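Cellulase (Soil metagenome, PDB 5I2U) probably hydrolyses the beta-1,4-glucosidic bonds of cellulose, as a halotolerant TIM-barrel enzyme of glycosyl hydrolase family 5. Local coordinates at residues V55-S60 / W273-K278; M92-E97 / N133-E138; F167-V172 / H204-D209; L297-A302 / T307-K312. All coordinates share one frame; numbering follows the deposited sequence.

Contact 1. Residues V55-S60 / W273-K278; sequences VLRGAS and WMESRK
R57 reaches E275 with a two-pronged salt bridge, and its side chain can be followed outward atom by atom. CB heads toward the helix. Beyond it CG and CD both pass E275 OE2, each at 3.9 Å, and the bend at chi2 (124°) turns the side of the guanidinium to the carboxylate. NE then donates to E275 OE2 at 3.0 Å, with 152° at the hydrogen. NH2 donates to E275 OE1 at 2.6 Å, a shorter but more bent bond (136°). Each oxygen uses its syn lone pair, yet both lie somewhat out of the guanidinium plane because the two flat groups are inclined. V55 CB lies over the rim of one guanidinium face, and N326 OD1 takes NH1. E275 OE2 also accepts from W281 NE1, so this oxygen is gripped from two sources. A methionine in place of R57 would probably leave the E275 carboxylate without its charge partner and N326 without its donor. Nearby, V55 CG2 rests on K278 CA at 3.7 Å, where K278 closes the helix in a Schellman motif. The salt bridge thus ties the start of barrel strand 57-61 to the last turn of helix 264-276, beside the neighbouring strand 281-286, while A325 of helix 313-325 touches both R57 and E275.

Contact 2. Residues M92-E97 / N133-E138; sequences MGLEIE and NKYTEE
E95 turns its carboxylate toward N133 and Y135 by two torsions: CG stands beside the backbone N, anti to the carbonyl carbon (chi1 -33°), and the chain then bends at chi2 (-71°). The two oxygens share the work. OE1 takes the hydroxyl proton of Y135, OH to OE1 2.7 Å, on its syn lone pair. OE2 receives the backbone N of N133 at 2.8 Å, a nearly straight bond (165°) that comes in almost in line with the C-O bond; the backbone N of H132 donates to it as well. N133 ND2 adds a long, weak bond to the same OE2 at 3.4 Å, its amide standing almost perpendicular to the carboxylate. E95 CD lies at the edge of the Y135 ring, near its plane, while L94 CB packs on Y135 CE2 at 4.1 Å. Two successive backbone N-H groups and a phenol thus hold the carboxylate, which should limit its rotation. Y135 is itself the N-cap residue of helix 136-150. The arrangement joins the loops following strands 87-93 and 124-130, at the C-terminal end of the TIM barrel, where family 5 enzymes typically carry their active site.

Contact 3. Residues F167-V172 / H204-D209; sequences FEWEEV and HLVAED
W169 lays its indole against V206 and points its ring nitrogen at the backbone of D209, and this inner half of the contact is the tight one. V206 CG2 stands over the six-membered ring, 3.5 Å from the centroid and 6° off the normal, a well-formed CH-pi contact. At the ring edge NE1 donates to D209 O at 2.7 Å. The oxygen lies in the plane of the indole and the bond is fairly straight (163°), although NE1 itself sits above the carbonyl plane of D209. The hydrogen bond and the methyl together should largely set the direction and tilt of the ring. With CG anti to the backbone N (chi1 163°), the indole leans off the first turn of its helix into this slot, where Y219 packs on both W169 and V206. These are parts of the outer helical layer of a TIM barrel: the beginning of helix 169-186 meets the end of the short helix 203-208. An alanine in place of W169 is likely to leave D209 O without this donor and open a gap beside V206. Toward solvent the packing thins out. L205 is partly exposed and offers CB to W169 CB at 3.8 Å, with its CD1 equally far from that same W169 CB, the two side chains running antiparallel as they pass. D209 CB borders NE1 of W169 at 3.7 Å and OD2 stays near the same edge of the ring, with the carboxylate plane nearly perpendicular to it, while OD1 pairs with K173.

Contact 4. Residues L297-A302 / T307-K312; sequences LPRASA and TEDLLK
L297 and L310 are joined through their backbones by a good hydrogen bond, L297 N to L310 O at 2.9 Å and close to straight (169°). L297 also begins a type I beta turn that runs to A300, closed by the bond from A300 N to L297 O. The ionic part is looser. R299 NH1 and NH2 both point at one oxygen, OD2 of D309, at 3.3 and 3.4 Å; both bonds are weak, though OD2 lies near the guanidinium plane and the two flat groups are only 21° apart. The other oxygen, OD1, takes the hydroxyl of T307 at 2.6 Å, from above the carboxylate plane. The packing contacts centre on L310 CD2. This methyl sits over the middle of the R299 guanidinium face, 3.5 Å from CZ, and also reaches A300 CB at 4.2 Å. The bend of R299 at chi3 (51°) folds its tip back over that methyl. Separately, L297 CD2 meets K312 CD at 3.7 Å, while K312 NZ goes on to the carbonyls of E291 and S294 and the K312 backbone bonds to M295. Between the two segments of this surface loop, just ahead of helix 313-325, the firm polar link is thus the backbone bond of L297 to L310, and the long ion pair, flanked by a leucine methyl, probably adds orientation more than strength.

In the fold
From the N terminus, contact 1 opens first, at strand 57-61, and closes last within the barrel, at helix 264-276; the chain between holds six of the eight barrel strands. Contacts 2 and 3 both fall inside that span and follow one another without crossing. Contact 2 joins the loops after two neighbouring strands, contact 3 two helices of the outer layer, and they touch each other through the salt bridge of K134 NZ to E171 OE2, 2.6 Å. Contact 4 comes after contact 1 has closed, in the long loop following strand 281-286, about 40 Å centre to centre from contact 3. That loop leads into helix 313-325, whose end returns the chain to contact 1.

Contact 1. Residues V55-S60 / W273-K278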
loop_
_atom_site.group_PDB
_atom_site.type_symbol
_atom_site.label_atom_id
_atom_site.label_comp_id
_atom_site.label_asym_id
_atom_site.label_seq_id
_atom_site.Cartn_x
_atom_site.Cartn_y
_atom_site.Cartn_z
ATOM N N VAL A 55 -3.029 1.705 -13.626
ATOM C CA VAL A 55 -1.871 2.016 -12.809
ATOM C C VAL A 55 -2.367 2.996 -11.737
ATOM O O VAL A 55 -2.773 4.118 -12.055
ATOM C CB VAL A 55 -0.749 2.641 -13.652
ATOM C CG1 VAL A 55 0.477 2.898 -12.797
ATOM C CG2 VAL A 55 -0.407 1.729 -14.822
ATOM N N LEU A 56 -2.350 2.552 -10.482
ATOM C CA LEU A 56 -2.683 3.416 -9.369
ATOM C C LEU A 56 -1.412 4.072 -8.821
ATOM O O LEU A 56 -0.360 3.424 -8.698
ATOM C CB LEU A 56 -3.389 2.632 -8.276
ATOM C CG LEU A 56 -4.707 1.970 -8.696
ATOM C CD1 LEU A 56 -5.205 1.073 -7.585
ATOM C CD2 LEU A 56 -5.771 2.993 -9.075
ATOM N N ARG A 57 -1.513 5.368 -8.542
ATOM C CA ARG A 57 -0.437 6.141 -7.920
ATOM C C ARG A 57 -1.015 6.927 -6.765
ATOM O O ARG A 57 -2.014 7.621 -6.925
ATOM C CB ARG A 57 0.168 7.112 -8.921
ATOM C CG ARG A 57 0.844 6.443 -10.108
ATOM C CD ARG A 57 0.216 6.972 -11.366
ATOM N NE ARG A 57 0.734 6.381 -12.588
ATOM C CZ ARG A 57 0.102 6.433 -13.759
ATOM N NH1 ARG A 57 -1.064 7.073 -13.881
ATOM N NH2 ARG A 57 0.647 5.847 -14.825
ATOM N N GLY A 58 -0.402 6.793 -5.593
ATOM C CA GLY A 58 -0.851 7.531 -4.418
ATOM C C GLY A 58 0.109 7.498 -3.241
ATOM O O GLY A 58 1.316 7.327 -3.414
ATOM N N ALA A 59 -0.449 7.662 -2.048
ATOM C CA ALA A 59 0.324 7.844 -0.830
ATOM C C ALA A 59 -0.269 7.045 0.340
ATOM O O ALA A 59 -1.476 6.899 0.438
ATOM C CB ALA A 59 0.379 9.320 -0.491
ATOM N N SER A 60 0.611 6.523 1.196
ATOM C CA SER A 60 0.231 5.811 2.406
ATOM C C SER A 60 0.296 6.722 3.619
ATOM O O SER A 60 1.268 7.457 3.800
ATOM C CB SER A 60 1.163 4.636 2.644
ATOM O OG SER A 60 0.729 3.846 3.743
ATOM N N TRP A 273 10.901 3.293 -14.179
ATOM C CA TRP A 273 10.876 1.846 -14.337
ATOM C C TRP A 273 9.473 1.283 -14.074
ATOM O O TRP A 273 8.963 0.500 -14.865
ATOM C CB TRP A 273 11.932 1.189 -13.427
ATOM C CG TRP A 273 11.751 -0.271 -13.252
ATOM C CD1 TRP A 273 12.065 -1.248 -14.146
ATOM C CD2 TRP A 273 11.216 -0.933 -12.098
ATOM N NE1 TRP A 273 11.757 -2.482 -13.623
ATOM C CE2 TRP A 273 11.233 -2.317 -12.367
ATOM C CE3 TRP A 273 10.714 -0.488 -10.866
ATOM C CZ2 TRP A 273 10.769 -3.262 -11.445
ATOM C CZ3 TRP A 273 10.255 -1.418 -9.953
ATOM C CH2 TRP A 273 10.286 -2.794 -10.243
ATOM N N MET A 274 8.843 1.704 -12.979
ATOM C CA MET A 274 7.470 1.279 -12.683
ATOM C C MET A 274 6.452 1.723 -13.742
ATOM O O MET A 274 5.541 0.965 -14.085
ATOM C CB MET A 274 7.024 1.779 -11.304
ATOM C CG MET A 274 7.702 1.070 -10.146
ATOM S SD MET A 274 7.057 1.608 -8.554
ATOM C CE MET A 274 7.704 3.270 -8.471
ATOM N N GLU A 275 6.607 2.936 -14.256
ATOM C CA GLU A 275 5.671 3.457 -15.240
ATOM C C GLU A 275 5.759 2.687 -16.568
ATOM O O GLU A 275 4.728 2.416 -17.175
ATOM C CB GLU A 275 5.874 4.951 -15.454
ATOM C CG GLU A 275 5.513 5.807 -14.240
ATOM C CD GLU A 275 4.031 5.838 -13.918
ATOM O OE1 GLU A 275 3.206 5.824 -14.848
ATOM O OE2 GLU A 275 3.680 5.870 -12.720
ATOM N N SER A 276 6.969 2.300 -16.981
ATOM C CA SER A 276 7.146 1.499 -18.193
ATOM C C SER A 276 6.627 0.070 -18.007
ATOM O O SER A 276 6.129 -0.520 -18.954
ATOM C CB SER A 276 8.607 1.504 -18.670
ATOM O OG SER A 276 9.422 0.651 -17.893
ATOM N N ARG A 277 6.720 -0.462 -16.781
ATOM C CA ARG A 277 6.118 -1.763 -16.428
ATOM C C ARG A 277 4.636 -1.694 -16.042
ATOM O O ARG A 277 4.056 -2.727 -15.751
ATOM C CB ARG A 277 6.871 -2.429 -15.259
ATOM C CG ARG A 277 8.365 -2.598 -15.443
ATOM C CD ARG A 277 8.709 -3.594 -16.523
ATOM N NE ARG A 277 10.156 -3.768 -16.621
ATOM C CZ ARG A 277 11.004 -2.914 -17.203
ATOM N NH1 ARG A 277 10.585 -1.790 -17.790
ATOM N NH2 ARG A 277 12.305 -3.200 -17.204
ATOM N N LYS A 278 4.017 -0.515 -16.031
ATOM C CA LYS A 278 2.630 -0.350 -15.540
ATOM C C LYS A 278 2.398 -0.961 -14.143
ATOM O O LYS A 278 1.370 -1.586 -13.892
ATOM C CB LYS A 278 1.616 -0.915 -16.554
ATOM C CG LYS A 278 1.582 -0.182 -17.893
ATOM C CD LYS A 278 0.238 -0.329 -18.600
ATOM C CE LYS A 278 0.197 0.441 -19.916
ATOM N NZ LYS A 278 1.138 -0.134 -20.921
#

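Contact 2. Residues M92-E97 / N133-E138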
loop_
_atom_site.group_PDB
_atom_site.type_symbol
_atom_site.label_atom_id
_atom_site.label_comp_id
_atom_site.label_asym_id
_atom_site.label_seq_id
_atom_site.Cartn_x
_atom_site.Cartn_y
_atom_site.Cartn_z
ATOM N N MET A 92 -2.658 0.151 9.279
ATOM C CA MET A 92 -3.094 -0.248 10.609
ATOM C C MET A 92 -1.988 -1.017 11.310
ATOM O O MET A 92 -1.797 -2.205 11.083
ATOM C CB MET A 92 -4.381 -1.069 10.548
ATOM C CG MET A 92 -5.039 -1.212 11.911
ATOM S SD MET A 92 -6.454 -2.326 11.885
ATOM C CE MET A 92 -5.635 -3.915 11.762
ATOM N N GLY A 93 -1.227 -0.292 12.123
ATOM C CA GLY A 93 -0.176 -0.830 12.967
ATOM C C GLY A 93 -0.549 -2.009 13.820
ATOM O O GLY A 93 -1.516 -1.948 14.587
ATOM N N LEU A 94 0.227 -3.082 13.667
ATOM C CA LEU A 94 0.149 -4.256 14.538
ATOM C C LEU A 94 1.358 -4.368 15.475
ATOM O O LEU A 94 1.485 -5.356 16.170
ATOM C CB LEU A 94 -0.007 -5.532 13.689
ATOM C CG LEU A 94 -1.422 -6.027 13.329
ATOM C CD1 LEU A 94 -2.153 -6.754 14.450
ATOM C CD2 LEU A 94 -2.248 -4.882 12.752
ATOM N N GLU A 95 2.247 -3.373 15.448
ATOM C CA GLU A 95 3.465 -3.335 16.254
ATOM C C GLU A 95 3.545 -1.943 16.847
ATOM O O GLU A 95 2.831 -1.044 16.402
ATOM C CB GLU A 95 4.752 -3.588 15.420
ATOM C CG GLU A 95 4.620 -4.546 14.248
ATOM C CD GLU A 95 4.438 -6.006 14.629
ATOM O OE1 GLU A 95 4.191 -6.326 15.804
ATOM O OE2 GLU A 95 4.585 -6.857 13.729
ATOM N N ILE A 96 4.429 -1.773 17.832
ATOM C CA ILE A 96 4.627 -0.497 18.530
ATOM C C ILE A 96 3.402 -0.253 19.434
ATOM O O ILE A 96 2.335 -0.835 19.219
ATOM C CB ILE A 96 4.906 0.700 17.556
ATOM C CG1 ILE A 96 6.039 0.357 16.568
ATOM C CG2 ILE A 96 5.269 1.969 18.325
ATOM C CD1 ILE A 96 6.132 1.271 15.357
ATOM N N GLU A 97 3.605 0.538 20.486
ATOM C CA GLU A 97 2.595 0.842 21.492
ATOM C C GLU A 97 1.291 1.306 20.849
ATOM O O GLU A 97 1.303 2.024 19.850
ATOM C CB GLU A 97 3.109 1.948 22.442
ATOM C CG GLU A 97 4.142 1.514 23.490
ATOM C CD GLU A 97 5.580 1.464 22.990
ATOM O OE1 GLU A 97 5.815 1.325 21.773
ATOM O OE2 GLU A 97 6.503 1.560 23.824
ATOM N N ASN A 133 5.634 -9.104 12.391
ATOM C CA ASN A 133 5.470 -10.461 12.914
ATOM C C ASN A 133 4.220 -11.122 12.327
ATOM O O ASN A 133 3.404 -10.459 11.679
ATOM C CB ASN A 133 5.427 -10.456 14.443
ATOM C CG ASN A 133 6.727 -9.978 15.053
ATOM O OD1 ASN A 133 7.732 -10.688 15.012
ATOM N ND2 ASN A 133 6.733 -8.758 15.596
ATOM N N LYS A 134 4.097 -12.426 12.561
ATOM C CA LYS A 134 2.984 -13.228 12.053
ATOM C C LYS A 134 1.835 -13.291 13.064
ATOM O O LYS A 134 2.015 -13.799 14.173
ATOM C CB LYS A 134 3.476 -14.644 11.733
ATOM C CG LYS A 134 2.508 -15.425 10.861
ATOM C CD LYS A 134 3.014 -16.821 10.566
ATOM C CE LYS A 134 2.672 -17.767 11.699
ATOM N NZ LYS A 134 3.559 -18.941 11.623
ATOM N N TYR A 135 0.664 -12.788 12.672
ATOM C CA TYR A 135 -0.524 -12.698 13.545
ATOM C C TYR A 135 -1.740 -13.294 12.833
ATOM O O TYR A 135 -2.717 -12.593 12.503
ATOM C CB TYR A 135 -0.789 -11.243 13.909
ATOM C CG TYR A 135 0.336 -10.580 14.653
ATOM C CD1 TYR A 135 0.657 -10.965 15.968
ATOM C CD2 TYR A 135 1.081 -9.555 14.067
ATOM C CE1 TYR A 135 1.697 -10.352 16.667
ATOM C CE2 TYR A 135 2.108 -8.924 14.769
ATOM C CZ TYR A 135 2.416 -9.327 16.063
ATOM O OH TYR A 135 3.440 -8.702 16.751
ATOM N N THR A 136 -1.666 -14.609 12.609
ATOM C CA THR A 136 -2.595 -15.333 11.728
ATOM C C THR A 136 -4.063 -15.213 12.138
ATOM O O THR A 136 -4.913 -14.908 11.312
ATOM C CB THR A 136 -2.214 -16.828 11.628
ATOM O OG1 THR A 136 -0.799 -16.963 11.446
ATOM C CG2 THR A 136 -2.915 -17.495 10.456
ATOM N N GLU A 137 -4.361 -15.434 13.407
ATOM C CA GLU A 137 -5.752 -15.445 13.878
ATOM C C GLU A 137 -6.348 -14.039 13.930
ATOM O O GLU A 137 -7.537 -13.852 13.653
ATOM C CB GLU A 137 -5.837 -16.167 15.250
ATOM C CG GLU A 137 -7.202 -16.652 15.751
ATOM C CD GLU A 137 -8.028 -17.308 14.652
ATOM O OE1 GLU A 137 -7.757 -18.492 14.403
ATOM O OE2 GLU A 137 -8.908 -16.652 14.025
ATOM N N GLU A 138 -5.512 -13.048 14.244
ATOM C CA GLU A 138 -5.945 -11.645 14.289
ATOM C C GLU A 138 -6.269 -11.166 12.868
ATOM O O GLU A 138 -7.260 -10.438 12.653
ATOM C CB GLU A 138 -4.875 -10.696 14.887
ATOM C CG GLU A 138 -3.788 -11.245 15.830
ATOM C CD GLU A 138 -4.197 -11.811 17.177
ATOM O OE1 GLU A 138 -5.391 -11.794 17.550
ATOM O OE2 GLU A 138 -3.248 -12.273 17.872
#

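Contact 3. Residues F167-V172 / H204-D209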
loop_
_atom_site.group_PDB
_atom_site.type_symbol
_atom_site.label_atom_id
_atom_site.label_comp_id
_atom_site.label_asym_id
_atom_site.label_seq_id
_atom_site.Cartn_x
_atom_site.Cartn_y
_atom_site.Cartn_z
ATOM N N PHE A 167 11.383 -14.719 8.002
ATOM C CA PHE A 167 10.532 -15.887 7.809
ATOM C C PHE A 167 10.958 -16.559 6.519
ATOM O O PHE A 167 11.551 -15.922 5.642
ATOM C CB PHE A 167 9.061 -15.489 7.661
ATOM C CG PHE A 167 8.451 -14.899 8.899
ATOM C CD1 PHE A 167 8.526 -13.536 9.141
ATOM C CD2 PHE A 167 7.764 -15.698 9.798
ATOM C CE1 PHE A 167 7.950 -12.981 10.280
ATOM C CE2 PHE A 167 7.183 -15.159 10.941
ATOM C CZ PHE A 167 7.276 -13.795 11.184
ATOM N N GLU A 168 10.652 -17.847 6.416
ATOM C CA GLU A 168 10.750 -18.561 5.155
ATOM C C GLU A 168 9.466 -18.248 4.382
ATOM O O GLU A 168 8.404 -18.066 4.982
ATOM C CB GLU A 168 10.911 -20.074 5.379
ATOM C CG GLU A 168 12.014 -20.707 4.502
ATOM C CD GLU A 168 13.390 -20.168 4.857
ATOM O OE1 GLU A 168 13.715 -20.174 6.063
ATOM O OE2 GLU A 168 14.125 -19.709 3.940
ATOM N N TRP A 169 9.560 -18.194 3.059
ATOM C CA TRP A 169 8.399 -17.921 2.215
ATOM C C TRP A 169 7.250 -18.904 2.464
ATOM O O TRP A 169 6.088 -18.501 2.460
ATOM C CB TRP A 169 8.791 -17.907 0.729
ATOM C CG TRP A 169 7.624 -18.041 -0.214
ATOM C CD1 TRP A 169 7.429 -19.031 -1.131
ATOM C CD2 TRP A 169 6.478 -17.179 -0.305
ATOM N NE1 TRP A 169 6.241 -18.836 -1.795
ATOM C CE2 TRP A 169 5.632 -17.712 -1.304
ATOM C CE3 TRP A 169 6.078 -16.015 0.367
ATOM C CZ2 TRP A 169 4.413 -17.114 -1.656
ATOM C CZ3 TRP A 169 4.859 -15.417 0.016
ATOM C CH2 TRP A 169 4.044 -15.970 -0.986
ATOM N N GLU A 170 7.579 -20.179 2.686
ATOM C CA GLU A 170 6.571 -21.217 2.976
ATOM C C GLU A 170 5.634 -20.834 4.132
ATOM O O GLU A 170 4.423 -21.038 4.046
ATOM C CB GLU A 170 7.235 -22.576 3.269
ATOM N N GLU A 171 6.198 -20.288 5.206
ATOM C CA GLU A 171 5.407 -19.877 6.378
ATOM C C GLU A 171 4.476 -18.682 6.069
ATOM O O GLU A 171 3.362 -18.587 6.615
ATOM C CB GLU A 171 6.338 -19.534 7.536
ATOM C CG GLU A 171 5.643 -19.350 8.877
ATOM C CD GLU A 171 6.614 -19.144 10.031
ATOM O OE1 GLU A 171 7.849 -19.231 9.830
ATOM O OE2 GLU A 171 6.139 -18.883 11.156
ATOM N N VAL A 172 4.944 -17.790 5.194
ATOM C CA VAL A 172 4.174 -16.630 4.782
ATOM C C VAL A 172 3.104 -17.032 3.760
ATOM O O VAL A 172 2.010 -16.469 3.748
ATOM C CB VAL A 172 5.088 -15.505 4.215
ATOM C CG1 VAL A 172 4.259 -14.295 3.777
ATOM C CG2 VAL A 172 6.121 -15.080 5.257
ATOM N N HIS A 204 11.575 -13.531 -5.856
ATOM C CA HIS A 204 12.227 -14.744 -6.383
ATOM C C HIS A 204 11.837 -16.066 -5.663
ATOM O O HIS A 204 11.785 -17.116 -6.311
ATOM C CB HIS A 204 13.754 -14.576 -6.393
ATOM C CG HIS A 204 14.391 -14.655 -5.037
ATOM N ND1 HIS A 204 13.930 -13.945 -3.947
ATOM C CD2 HIS A 204 15.470 -15.345 -4.604
ATOM C CE1 HIS A 204 14.684 -14.212 -2.898
ATOM N NE2 HIS A 204 15.627 -15.058 -3.271
ATOM N N LEU A 205 11.556 -16.011 -4.356
ATOM C CA LEU A 205 11.006 -17.166 -3.637
ATOM C C LEU A 205 9.538 -17.403 -4.011
ATOM O O LEU A 205 9.104 -18.542 -4.175
ATOM C CB LEU A 205 11.142 -16.998 -2.120
ATOM C CG LEU A 205 12.552 -16.977 -1.507
ATOM C CD1 LEU A 205 12.474 -17.095 0.014
ATOM C CD2 LEU A 205 13.460 -18.069 -2.073
ATOM N N VAL A 206 8.786 -16.314 -4.137
ATOM C CA VAL A 206 7.392 -16.356 -4.616
ATOM C C VAL A 206 7.319 -16.947 -6.032
ATOM O O VAL A 206 6.443 -17.757 -6.318
ATOM C CB VAL A 206 6.737 -14.937 -4.572
ATOM C CG1 VAL A 206 5.406 -14.872 -5.334
ATOM C CG2 VAL A 206 6.570 -14.472 -3.122
ATOM N N ALA A 207 8.238 -16.527 -6.902
ATOM C CA ALA A 207 8.303 -17.019 -8.290
ATOM C C ALA A 207 8.404 -18.546 -8.367
ATOM O O ALA A 207 7.709 -19.173 -9.165
ATOM C CB ALA A 207 9.470 -16.373 -9.028
ATOM N N GLU A 208 9.233 -19.121 -7.494
ATOM C CA GLU A 208 9.437 -20.570 -7.411
ATOM C C GLU A 208 8.273 -21.363 -6.798
ATOM O O GLU A 208 8.077 -22.520 -7.156
ATOM C CB GLU A 208 10.731 -20.869 -6.644
ATOM C CG GLU A 208 11.983 -20.647 -7.480
ATOM C CD GLU A 208 12.149 -21.721 -8.545
ATOM O OE1 GLU A 208 12.337 -22.904 -8.165
ATOM O OE2 GLU A 208 12.075 -21.388 -9.753
ATOM N N ASP A 209 7.506 -20.735 -5.902
ATOM C CA ASP A 209 6.432 -21.391 -5.151
ATOM C C ASP A 209 5.204 -20.451 -4.953
ATOM O O ASP A 209 4.881 -20.063 -3.823
ATOM C CB ASP A 209 7.021 -21.850 -3.803
ATOM C CG ASP A 209 6.044 -22.650 -2.941
ATOM O OD1 ASP A 209 5.124 -23.315 -3.474
ATOM O OD2 ASP A 209 6.232 -22.636 -1.709
#

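Contact 4. Residues L297-A302 / T307-K312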
loop_
_atom_site.group_PDB
_atom_site.type_symbol
_atom_site.label_atom_id
_atom_site.label_comp_id
_atom_site.label_asym_id
_atom_site.label_seq_id
_atom_site.Cartn_x
_atom_site.Cartn_y
_atom_site.Cartn_z
ATOM N N LEU A 297 5.550 18.844 7.597
ATOM C CA LEU A 297 6.003 19.472 8.845
ATOM C C LEU A 297 4.927 19.323 9.932
ATOM O O LEU A 297 3.745 19.282 9.614
ATOM C CB LEU A 297 6.282 20.959 8.646
ATOM C CG LEU A 297 7.420 21.339 7.713
ATOM C CD1 LEU A 297 7.598 22.849 7.740
ATOM C CD2 LEU A 297 8.726 20.650 8.091
ATOM N N PRO A 298 5.338 19.230 11.213
ATOM C CA PRO A 298 4.369 19.145 12.316
ATOM C C PRO A 298 3.337 20.265 12.358
ATOM O O PRO A 298 2.233 20.042 12.801
ATOM C CB PRO A 298 5.263 19.174 13.558
ATOM C CG PRO A 298 6.512 18.486 13.091
ATOM C CD PRO A 298 6.704 18.889 11.667
ATOM N N ARG A 299 3.710 21.448 11.879
ATOM C CA ARG A 299 2.812 22.593 11.786
ATOM C C ARG A 299 1.602 22.361 10.902
ATOM O O ARG A 299 0.593 23.031 11.069
ATOM C CB ARG A 299 3.584 23.808 11.266
ATOM C CG ARG A 299 2.770 25.092 11.174
ATOM C CD ARG A 299 3.674 26.306 11.155
ATOM N NE ARG A 299 4.726 26.196 10.148
ATOM C CZ ARG A 299 4.613 26.536 8.861
ATOM N NH1 ARG A 299 3.476 27.037 8.374
ATOM N NH2 ARG A 299 5.657 26.365 8.052
ATOM N N ALA A 300 1.711 21.424 9.961
ATOM C CA ALA A 300 0.642 21.144 9.019
ATOM C C ALA A 300 -0.663 20.784 9.727
ATOM O O ALA A 300 -0.642 20.129 10.766
ATOM C CB ALA A 300 1.057 20.033 8.081
ATOM N N SER A 301 -1.790 21.246 9.180
ATOM C CA SER A 301 -3.106 20.862 9.702
ATOM C C SER A 301 -3.338 19.377 9.458
ATOM O O SER A 301 -2.890 18.831 8.439
ATOM C CB SER A 301 -4.215 21.668 9.026
ATOM O OG SER A 301 -5.500 21.234 9.439
ATOM N N ALA A 302 -4.018 18.729 10.393
ATOM C CA ALA A 302 -4.557 17.374 10.178
ATOM C C ALA A 302 -5.521 17.311 8.990
ATOM O O ALA A 302 -5.594 16.291 8.302
ATOM C CB ALA A 302 -5.263 16.876 11.432
ATOM N N THR A 307 0.047 24.052 2.168
ATOM C CA THR A 307 0.792 24.960 1.296
ATOM C C THR A 307 2.224 24.426 1.105
ATOM O O THR A 307 2.695 23.586 1.878
ATOM C CB THR A 307 0.863 26.367 1.908
ATOM O OG1 THR A 307 1.366 26.248 3.237
ATOM C CG2 THR A 307 -0.517 27.010 1.961
ATOM N N GLU A 308 2.908 24.898 0.070
ATOM C CA GLU A 308 4.262 24.412 -0.244
ATOM C C GLU A 308 5.267 24.406 0.903
ATOM O O GLU A 308 6.116 23.535 0.952
ATOM C CB GLU A 308 4.879 25.251 -1.347
ATOM C CG GLU A 308 4.955 26.773 -1.082
ATOM C CD GLU A 308 6.360 27.276 -0.770
ATOM O OE1 GLU A 308 7.225 26.488 -0.338
ATOM O OE2 GLU A 308 6.601 28.487 -0.961
ATOM N N ASP A 309 5.191 25.402 1.785
ATOM C CA ASP A 309 6.105 25.504 2.945
ATOM C C ASP A 309 5.917 24.385 3.992
ATOM O O ASP A 309 6.814 24.123 4.783
ATOM C CB ASP A 309 5.990 26.886 3.628
ATOM C CG ASP A 309 4.553 27.250 3.998
ATOM O OD1 ASP A 309 3.702 27.321 3.099
ATOM O OD2 ASP A 309 4.272 27.484 5.181
ATOM N N LEU A 310 4.741 23.768 4.004
ATOM C CA LEU A 310 4.410 22.688 4.930
ATOM C C LEU A 310 4.810 21.321 4.420
ATOM O O LEU A 310 4.806 20.349 5.183
ATOM C CB LEU A 310 2.912 22.709 5.243
ATOM C CG LEU A 310 2.490 23.902 6.102
ATOM C CD1 LEU A 310 0.982 24.113 6.043
ATOM C CD2 LEU A 310 2.935 23.699 7.545
ATOM N N LEU A 311 5.142 21.249 3.143
ATOM C CA LEU A 311 5.618 20.024 2.539
ATOM C C LEU A 311 7.103 19.907 2.767
ATOM O O LEU A 311 7.842 20.847 2.527
ATOM C CB LEU A 311 5.351 20.031 1.037
ATOM C CG LEU A 311 3.889 20.068 0.620
ATOM C CD1 LEU A 311 3.778 20.223 -0.895
ATOM C CD2 LEU A 311 3.158 18.825 1.100
ATOM N N LYS A 312 7.527 18.759 3.257
ATOM C CA LYS A 312 8.934 18.436 3.328
ATOM C C LYS A 312 9.438 18.186 1.892
ATOM O O LYS A 312 8.634 17.937 0.992
ATOM C CB LYS A 312 9.151 17.197 4.196
ATOM C CG LYS A 312 8.920 17.418 5.687
ATOM C CD LYS A 312 10.211 17.752 6.431
ATOM C CE LYS A 312 11.096 16.536 6.646
ATOM N NZ LYS A 312 10.511 15.595 7.650
#